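Local structure of beta sliding clamp (Borrelia burgdorferi, 6DJ8) at residues Lys158-Val163 with Gly236-Lys241; Lys274-Lys279 with Gly370-Leu375; Thr75-Leu80 with Ile101-Asn106. The protein probably forms a ring-shaped head-to-tail homodimer around DNA that tethers DNA polymerases and other proteins to it and so confers processivity. All blocks are in the same frame, centred on the assembly; numbering follows the deposited sequence.

In the fold
The three contacts fall one to each of the clamp's three domains and come in series along the chain: contact 3 in the N-terminal domain, contact 1 in the central domain and contact 2 in the C-terminal domain. The centres of contacts 2 and 3 lie about 62 Å apart; that of contact 1 lies about 31 Å from the centre of contact 2 and about 35 Å from that of contact 3. Strands 77-82 and 237-242, in contacts 3 and 1, belong to one antiparallel sheet crossing the first domain boundary. Contact 2 sits on another, shared by the central and C-terminal domains. These continuous sheets join the domains into one curved arc, consistent with half of the dimeric ring around DNA.

Contact 1. Residues Lys158-Val163 with Gly236-Lys241; sequences KSFKKV and GMVKIK
F160, on helix 157-167, lays its ring against two side chains of strand 237-242, and I240 supplies the more intimate touch. Its CD1 methyl stands over one ring face in a CH-pi contact, 3.6 Å from the ring centroid and 18° off the normal, displaced toward the rim so that F160 CZ is its nearest atom at 3.5 Å. The second partner is V238, whose CG1 lies obliquely 4.0 Å from F160 CD2 and almost as close to CB, while the two side chains cross at about a right angle. F160 reaches the strand because its CG is anti to the backbone N (chi1 -168°), and V238 and I240, alternate residues of the strand, both point toward the helix.

Around these three residues, F225 and L228 of helix 223-231 and M232 pack on the F160 side chain, and I155 of the adjacent strand 151-156 touches both F160 and V238. Thus two helices and the sheet of the central domain share one apolar core. At the margin, a water accepts from K158 N at 2.7 Å and donates to G236 O at 2.9 Å. Just before it, Q157 ties the helix start directly to the G236 backbone and to M237 O. Between residues 158-163 and 236-241 themselves, the contact is apolar except for the bridging water, and so rests on dispersion and burial.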
loop_
_atom_site.group_PDB
_atom_site.type_symbol
_atom_site.label_atom_id
_atom_site.label_comp_id
_atom_site.label_asym_id
_atom_site.label_seq_id
_atom_site.Cartn_x
_atom_site.Cartn_y
_atom_site.Cartn_z
ATOM N N LYS A 158 -21.714 15.082 12.992
ATOM C CA LYS A 158 -20.367 15.622 13.147
ATOM C C LYS A 158 -19.847 15.423 14.569
ATOM O O LYS A 158 -18.699 15.012 14.768
ATOM C CB LYS A 158 -20.370 17.103 12.765
ATOM C CG LYS A 158 -19.065 17.829 13.022
ATOM C CD LYS A 158 -18.983 19.119 12.204
ATOM C CE LYS A 158 -18.114 20.175 12.879
ATOM N NZ LYS A 158 -18.738 20.682 14.142
ATOM N N SER A 159 -20.685 15.678 15.575
ATOM C CA SER A 159 -20.245 15.479 16.952
ATOM C C SER A 159 -19.969 14.007 17.231
ATOM O O SER A 159 -18.932 13.657 17.806
ATOM C CB SER A 159 -21.294 16.038 17.920
ATOM O OG SER A 159 -21.577 17.380 17.567
ATOM N N PHE A 160 -20.889 13.126 16.815
ATOM C CA PHE A 160 -20.728 11.699 17.069
ATOM C C PHE A 160 -19.451 11.168 16.437
ATOM O O PHE A 160 -18.768 10.317 17.021
ATOM C CB PHE A 160 -21.934 10.941 16.515
ATOM C CG PHE A 160 -22.020 9.502 16.951
ATOM C CD1 PHE A 160 -21.490 9.086 18.156
ATOM C CD2 PHE A 160 -22.657 8.566 16.153
ATOM C CE1 PHE A 160 -21.586 7.757 18.553
ATOM C CE2 PHE A 160 -22.751 7.243 16.556
ATOM C CZ PHE A 160 -22.218 6.844 17.764
ATOM N N LYS A 161 -19.130 11.635 15.224
ATOM C CA LYS A 161 -17.882 11.226 14.579
ATOM C C LYS A 161 -16.675 11.642 15.409
ATOM O O LYS A 161 -15.726 10.865 15.579
ATOM C CB LYS A 161 -17.756 11.859 13.189
ATOM C CG LYS A 161 -18.542 11.192 12.100
ATOM C CD LYS A 161 -18.175 11.767 10.737
ATOM C CE LYS A 161 -16.675 11.706 10.521
ATOM N NZ LYS A 161 -16.350 11.340 9.118
ATOM N N LYS A 162 -16.685 12.875 15.922
ATOM C CA LYS A 162 -15.560 13.323 16.745
ATOM C C LYS A 162 -15.421 12.456 17.990
ATOM O O LYS A 162 -14.317 12.023 18.342
ATOM C CB LYS A 162 -15.742 14.793 17.123
ATOM C CG LYS A 162 -14.545 15.409 17.842
ATOM C CD LYS A 162 -14.624 16.932 17.795
ATOM C CE LYS A 162 -13.695 17.590 18.805
ATOM N NZ LYS A 162 -13.560 19.050 18.514
ATOM N N VAL A 163 -16.540 12.158 18.649
ATOM C CA VAL A 163 -16.491 11.316 19.841
ATOM C C VAL A 163 -15.953 9.930 19.503
ATOM O O VAL A 163 -15.119 9.373 20.231
ATOM C CB VAL A 163 -17.881 11.250 20.499
ATOM C CG1 VAL A 163 -17.899 10.195 21.584
ATOM C CG2 VAL A 163 -18.220 12.605 21.107
ATOM N N GLY A 236 -26.040 16.339 9.167
ATOM C CA GLY A 236 -27.326 15.809 9.564
ATOM C C GLY A 236 -27.262 15.201 10.948
ATOM O O GLY A 236 -26.245 15.261 11.645
ATOM N N MET A 237 -28.360 14.552 11.322
ATOM C CA MET A 237 -28.540 14.000 12.657
ATOM C C MET A 237 -28.399 12.484 12.620
ATOM O O MET A 237 -28.476 11.860 11.558
ATOM C CB MET A 237 -29.910 14.402 13.222
ATOM C CG MET A 237 -30.158 15.904 13.143
ATOM S SD MET A 237 -28.897 16.864 14.038
ATOM C CE MET A 237 -29.205 16.331 15.719
ATOM N N VAL A 238 -28.106 11.905 13.784
ATOM C CA VAL A 238 -28.041 10.458 13.966
ATOM C C VAL A 238 -28.792 10.095 15.244
ATOM O O VAL A 238 -28.570 10.715 16.291
ATOM C CB VAL A 238 -26.585 9.940 14.007
ATOM C CG1 VAL A 238 -25.717 10.813 14.885
ATOM C CG2 VAL A 238 -26.550 8.484 14.488
ATOM N N LYS A 239 -29.677 9.101 15.155
ATOM C CA LYS A 239 -30.455 8.617 16.290
ATOM C C LYS A 239 -29.759 7.379 16.828
ATOM O O LYS A 239 -29.407 6.480 16.061
ATOM C CB LYS A 239 -31.885 8.240 15.884
ATOM C CG LYS A 239 -32.719 9.359 15.299
ATOM C CD LYS A 239 -34.138 8.880 14.992
ATOM C CE LYS A 239 -34.932 9.934 14.226
ATOM N NZ LYS A 239 -35.460 11.038 15.044
ATOM N N ILE A 240 -29.529 7.353 18.129
ATOM C CA ILE A 240 -28.925 6.217 18.809
ATOM C C ILE A 240 -29.931 5.701 19.820
ATOM O O ILE A 240 -30.545 6.495 20.537
ATOM C CB ILE A 240 -27.595 6.626 19.480
ATOM C CG1 ILE A 240 -26.541 6.909 18.406
ATOM C CG2 ILE A 240 -27.140 5.586 20.491
ATOM C CD1 ILE A 240 -25.366 7.747 18.914
ATOM N N LYS A 241 -30.095 4.382 19.886
ATOM C CA LYS A 241 -31.062 3.765 20.786
ATOM C C LYS A 241 -30.429 2.571 21.481
ATOM O O LYS A 241 -29.555 1.908 20.922
ATOM C CB LYS A 241 -32.326 3.314 20.040
ATOM C CG LYS A 241 -33.118 4.444 19.395
ATOM C CD LYS A 241 -34.299 3.889 18.596
ATOM C CE LYS A 241 -34.991 4.963 17.771
ATOM N NZ LYS A 241 -35.290 6.168 18.584
HETATM O O HOH W 1 -23.637 16.594 11.949
#

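Contact 2. Residues Lys274-Lys279 with Gly370-Leu375; sequences KEQKNK and GNVLKL
Q276 reaches out of the loop before strand 278-283 to meet V372 and K374, and its side chain carries the whole contact. Ahead of it, E275 O accepts a hydrogen bond from the side-chain ND2 of N368, just after strand 362-367. The Q276 side chain then leaves with CG anti to the carbonyl carbon (chi1 -64°) and runs extended, bringing its amide to the start of strand 373-376. There NE2 lies 3.3 Å from V372 O, and a water joins the same two atoms, accepting from Q276 NE2 at 2.8 Å and donating to V372 O at 2.7 Å. V372 and its neighbour N371 also pack against the bound peptide, a griselimycin-type natural product, whose site on the C-terminal domain is consistent with the peptide-binding pocket by which clamps receive polymerases and other partners.

At the other end of the amide, OE1 rests against the methylenes of K374, 3.2 Å from CE and 3.4 Å from CB. K374 bends at chi3 (92°) and chi4, curling its chain around that oxygen, which is buried with no hydrogen-bonding partner in the model. The K374 ammonium group instead makes a weak hydrogen bond to Q366 OE1. Strand 362-367 lies between strands 278-283 and 373-376 in the antiparallel sheet that the C-terminal domain shares with the central domain, so Q276 reaches past an intervening strand, whose Q366 it also touches. Two residues further on, as strand 278-283 begins, the backbone of N278 pairs with F367 of that same strand.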
loop_
_atom_site.group_PDB
_atom_site.type_symbol
_atom_site.label_atom_id
_atom_site.label_comp_id
_atom_site.label_asym_id
_atom_site.label_seq_id
_atom_site.Cartn_x
_atom_site.Cartn_y
_atom_site.Cartn_z
ATOM N N LYS A 274 -7.094 13.610 40.428
ATOM C CA LYS A 274 -7.822 14.801 40.844
ATOM C C LYS A 274 -7.013 16.054 40.528
ATOM O O LYS A 274 -7.447 16.909 39.747
ATOM C CB LYS A 274 -8.158 14.721 42.338
ATOM N N GLU A 275 -5.827 16.166 41.116
ATOM C CA GLU A 275 -4.917 17.277 40.882
ATOM C C GLU A 275 -3.541 16.698 40.599
ATOM O O GLU A 275 -3.080 15.809 41.323
ATOM C CB GLU A 275 -4.857 18.231 42.089
ATOM N N GLN A 276 -2.894 17.176 39.544
ATOM C CA GLN A 276 -1.594 16.650 39.146
ATOM C C GLN A 276 -0.531 17.722 39.285
ATOM O O GLN A 276 -0.719 18.856 38.834
ATOM C CB GLN A 276 -1.644 16.117 37.730
ATOM C CG GLN A 276 -2.575 14.943 37.651
ATOM C CD GLN A 276 -2.679 14.432 36.275
ATOM O OE1 GLN A 276 -3.180 15.117 35.386
ATOM N NE2 GLN A 276 -2.165 13.230 36.059
ATOM N N LYS A 277 0.585 17.351 39.913
ATOM C CA LYS A 277 1.577 18.338 40.336
ATOM C C LYS A 277 2.374 18.890 39.154
ATOM O O LYS A 277 2.682 20.087 39.118
ATOM C CB LYS A 277 2.501 17.722 41.384
ATOM N N ASN A 278 2.728 18.042 38.186
ATOM C CA ASN A 278 3.596 18.438 37.082
ATOM C C ASN A 278 2.774 18.667 35.817
ATOM O O ASN A 278 2.066 17.759 35.360
ATOM C CB ASN A 278 4.665 17.375 36.859
ATOM C CG ASN A 278 5.371 16.986 38.149
ATOM O OD1 ASN A 278 6.178 17.751 38.677
ATOM N ND2 ASN A 278 5.075 15.792 38.656
ATOM N N LYS A 279 2.856 19.876 35.254
ATOM C CA LYS A 279 2.041 20.239 34.099
ATOM C C LYS A 279 2.910 20.785 32.979
ATOM O O LYS A 279 3.746 21.663 33.206
ATOM C CB LYS A 279 0.980 21.287 34.452
ATOM C CG LYS A 279 0.127 20.979 35.682
ATOM C CD LYS A 279 -0.829 22.135 35.975
ATOM C CE LYS A 279 -2.086 21.677 36.690
ATOM N NZ LYS A 279 -1.772 20.740 37.797
ATOM N N GLY A 370 5.481 9.246 38.793
ATOM C CA GLY A 370 5.248 7.798 38.810
ATOM C C GLY A 370 3.790 7.462 38.666
ATOM O O GLY A 370 3.426 6.342 38.991
ATOM N N ASN A 371 2.980 8.406 38.208
ATOM C CA ASN A 371 1.555 8.054 38.023
ATOM C C ASN A 371 1.107 8.259 36.575
ATOM O O ASN A 371 1.919 8.670 35.758
ATOM C CB ASN A 371 0.650 8.681 39.070
ATOM C CG ASN A 371 0.041 7.591 39.913
ATOM O OD1 ASN A 371 -0.953 6.988 39.520
ATOM N ND2 ASN A 371 0.689 7.270 41.020
ATOM N N VAL A 372 -0.177 8.024 36.323
ATOM C CA VAL A 372 -0.783 8.117 35.010
ATOM C C VAL A 372 -0.492 9.472 34.379
ATOM O O VAL A 372 -0.569 10.519 35.029
ATOM C CB VAL A 372 -2.295 7.859 35.138
ATOM C CG1 VAL A 372 -2.946 8.943 35.982
ATOM C CG2 VAL A 372 -2.931 7.800 33.813
ATOM N N LEU A 373 -0.176 9.439 33.092
ATOM C CA LEU A 373 -0.038 10.633 32.275
ATOM C C LEU A 373 -1.408 11.018 31.728
ATOM O O LEU A 373 -2.133 10.168 31.198
ATOM C CB LEU A 373 0.938 10.362 31.127
ATOM C CG LEU A 373 1.731 11.508 30.530
ATOM C CD1 LEU A 373 2.711 11.998 31.557
ATOM C CD2 LEU A 373 2.458 11.050 29.278
ATOM N N LYS A 374 -1.763 12.290 31.855
ATOM C CA LYS A 374 -3.044 12.785 31.374
ATOM C C LYS A 374 -2.826 13.729 30.207
ATOM O O LYS A 374 -2.035 14.676 30.304
ATOM C CB LYS A 374 -3.824 13.496 32.477
ATOM C CG LYS A 374 -5.107 14.151 31.977
ATOM C CD LYS A 374 -5.998 14.567 33.157
ATOM C CE LYS A 374 -5.729 16.002 33.586
ATOM N NZ LYS A 374 -5.875 16.971 32.467
ATOM N N LEU A 375 -3.514 13.456 29.105
ATOM C CA LEU A 375 -3.472 14.283 27.910
ATOM C C LEU A 375 -4.810 14.960 27.709
ATOM O O LEU A 375 -5.850 14.298 27.755
ATOM C CB LEU A 375 -3.155 13.449 26.663
ATOM C CG LEU A 375 -1.732 13.032 26.325
ATOM C CD1 LEU A 375 -1.030 12.460 27.517
ATOM C CD2 LEU A 375 -1.752 12.003 25.120
HETATM O O HOH W 2 -0.842 11.299 37.577
#

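Contact 3. Residues Thr75-Leu80 with Ile101-Asn106; sequences TDFKVL and IVFNEN
The axes of strand segments 77-80 and 101-104, carrying F77, V79 and F103, run nearly perpendicular, at 85° and 9.2 Å apart, with V79 and F103 nearest in backbone. Across that gap F103 extends its ring, CG anti to the backbone N (chi1 178°), and V79 meets it head-on. The V79 CG2 methyl sits squarely over the ring's centre as a CH-pi contact, 3.5 Å from the centroid, while E105 N lies over the opposite face. The same methyl lies in plane at the edge of the F77 ring.

In the DNA-clamp fold of this N-terminal domain, strand 77-82 is an outermost strand of the long sheet shared with the central domain, whereas strand 98-104 lies inside a separate five-stranded sheet. Side chains from the edge strand of one sheet thus meet those of an interior strand of the other. L110 of strand 109-114 touches both V79 and F103, and V49 and I47 of strand 44-50 pack against F77 and V79 respectively.

F77 passes alongside F103, its side chain running the other way. The two rings are close to parallel, with planes at 16°, but are slid so far apart that they barely overlap; their centroids are 5.8 Å from each other. The closer touch is between F77 CE2 and F103 CB, at 3.6 Å.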
loop_
_atom_site.group_PDB
_atom_site.type_symbol
_atom_site.label_atom_id
_atom_site.label_comp_id
_atom_site.label_asym_id
_atom_site.label_seq_id
_atom_site.Cartn_x
_atom_site.Cartn_y
_atom_site.Cartn_z
ATOM N N THR A 75 -40.822 -6.091 -10.371
ATOM C CA THR A 75 -41.282 -7.041 -9.372
ATOM C C THR A 75 -40.311 -7.022 -8.204
ATOM O O THR A 75 -39.165 -6.583 -8.326
ATOM C CB THR A 75 -41.417 -8.468 -9.922
ATOM O OG1 THR A 75 -40.131 -8.954 -10.336
ATOM C CG2 THR A 75 -42.398 -8.507 -11.103
ATOM N N ASP A 76 -40.780 -7.535 -7.080
ATOM C CA ASP A 76 -39.998 -7.608 -5.861
ATOM C C ASP A 76 -39.346 -8.978 -5.786
ATOM O O ASP A 76 -39.950 -9.983 -6.168
ATOM C CB ASP A 76 -40.894 -7.389 -4.638
ATOM C CG ASP A 76 -41.484 -5.989 -4.591
ATOM O OD1 ASP A 76 -41.129 -5.157 -5.458
ATOM O OD2 ASP A 76 -42.314 -5.729 -3.691
ATOM N N PHE A 77 -38.108 -9.019 -5.312
ATOM C CA PHE A 77 -37.404 -10.285 -5.170
ATOM C C PHE A 77 -36.204 -10.052 -4.267
ATOM O O PHE A 77 -35.817 -8.914 -4.005
ATOM C CB PHE A 77 -36.957 -10.842 -6.530
ATOM C CG PHE A 77 -35.942 -9.974 -7.250
ATOM C CD1 PHE A 77 -36.346 -8.900 -8.024
ATOM C CD2 PHE A 77 -34.588 -10.241 -7.147
ATOM C CE1 PHE A 77 -35.415 -8.118 -8.696
ATOM C CE2 PHE A 77 -33.640 -9.449 -7.807
ATOM C CZ PHE A 77 -34.053 -8.388 -8.580
ATOM N N LYS A 78 -35.591 -11.150 -3.830
ATOM C CA LYS A 78 -34.386 -11.095 -3.012
ATOM C C LYS A 78 -33.310 -11.964 -3.649
ATOM O O LYS A 78 -33.611 -12.945 -4.333
ATOM C CB LYS A 78 -34.636 -11.559 -1.566
ATOM C CG LYS A 78 -35.720 -10.791 -0.825
ATOM C CD LYS A 78 -35.719 -11.165 0.648
ATOM C CE LYS A 78 -36.851 -10.499 1.403
ATOM N NZ LYS A 78 -36.368 -10.028 2.743
ATOM N N VAL A 79 -32.051 -11.570 -3.434
ATOM C CA VAL A 79 -30.878 -12.284 -3.935
ATOM C C VAL A 79 -29.795 -12.278 -2.861
ATOM O O VAL A 79 -29.480 -11.227 -2.298
ATOM C CB VAL A 79 -30.325 -11.660 -5.234
ATOM C CG1 VAL A 79 -29.002 -12.288 -5.574
ATOM C CG2 VAL A 79 -31.298 -11.886 -6.376
ATOM N N LEU A 80 -29.230 -13.449 -2.580
ATOM C CA LEU A 80 -28.053 -13.573 -1.731
ATOM C C LEU A 80 -26.839 -13.803 -2.624
ATOM O O LEU A 80 -26.810 -14.776 -3.394
ATOM C CB LEU A 80 -28.225 -14.727 -0.749
ATOM C CG LEU A 80 -27.183 -14.888 0.348
ATOM C CD1 LEU A 80 -27.303 -13.732 1.337
ATOM C CD2 LEU A 80 -27.383 -16.229 1.055
ATOM N N ILE A 101 -29.591 -4.865 -13.582
ATOM C CA ILE A 101 -29.218 -6.106 -12.922
ATOM C C ILE A 101 -30.413 -7.042 -13.011
ATOM O O ILE A 101 -31.489 -6.726 -12.505
ATOM C CB ILE A 101 -28.797 -5.852 -11.472
ATOM C CG1 ILE A 101 -27.547 -4.945 -11.466
ATOM C CG2 ILE A 101 -28.561 -7.162 -10.758
ATOM C CD1 ILE A 101 -27.056 -4.512 -10.076
ATOM N N VAL A 102 -30.222 -8.187 -13.659
ATOM C CA VAL A 102 -31.282 -9.144 -13.938
ATOM C C VAL A 102 -31.026 -10.368 -13.078
ATOM O O VAL A 102 -29.894 -10.857 -13.018
ATOM C CB VAL A 102 -31.323 -9.528 -15.429
ATOM C CG1 VAL A 102 -32.417 -10.564 -15.684
ATOM C CG2 VAL A 102 -31.530 -8.300 -16.296
ATOM N N PHE A 103 -32.056 -10.850 -12.396
ATOM C CA PHE A 103 -31.909 -12.050 -11.587
ATOM C C PHE A 103 -32.445 -13.220 -12.389
ATOM O O PHE A 103 -33.625 -13.242 -12.751
ATOM C CB PHE A 103 -32.621 -11.935 -10.239
ATOM C CG PHE A 103 -32.527 -13.181 -9.400
ATOM C CD1 PHE A 103 -31.349 -13.904 -9.345
ATOM C CD2 PHE A 103 -33.591 -13.595 -8.615
ATOM C CE1 PHE A 103 -31.242 -15.038 -8.570
ATOM C CE2 PHE A 103 -33.491 -14.729 -7.829
ATOM C CZ PHE A 103 -32.315 -15.451 -7.803
ATOM N N ASN A 104 -31.590 -14.206 -12.612
ATOM C CA ASN A 104 -31.910 -15.417 -13.365
ATOM C C ASN A 104 -32.021 -16.501 -12.310
ATOM O O ASN A 104 -31.047 -17.186 -11.993
ATOM C CB ASN A 104 -30.802 -15.719 -14.383
ATOM C CG ASN A 104 -31.119 -16.906 -15.287
ATOM O OD1 ASN A 104 -30.288 -17.293 -16.115
ATOM N ND2 ASN A 104 -32.303 -17.481 -15.140
ATOM N N GLU A 105 -33.235 -16.666 -11.786
ATOM C CA GLU A 105 -33.453 -17.665 -10.756
ATOM C C GLU A 105 -33.300 -19.076 -11.302
ATOM O O GLU A 105 -32.862 -19.972 -10.574
ATOM C CB GLU A 105 -34.839 -17.465 -10.144
ATOM C CG GLU A 105 -35.014 -18.036 -8.751
ATOM C CD GLU A 105 -36.465 -18.010 -8.308
ATOM O OE1 GLU A 105 -37.353 -18.147 -9.182
ATOM O OE2 GLU A 105 -36.716 -17.849 -7.093
ATOM N N ASN A 106 -33.591 -19.283 -12.588
ATOM C CA ASN A 106 -33.445 -20.615 -13.164
ATOM C C ASN A 106 -31.997 -21.087 -13.177
ATOM O O ASN A 106 -31.750 -22.296 -13.163
ATOM C CB ASN A 106 -33.992 -20.637 -14.598
ATOM C CG ASN A 106 -35.441 -21.067 -14.670
ATOM O OD1 ASN A 106 -35.747 -22.257 -14.587
ATOM N ND2 ASN A 106 -36.340 -20.105 -14.840
#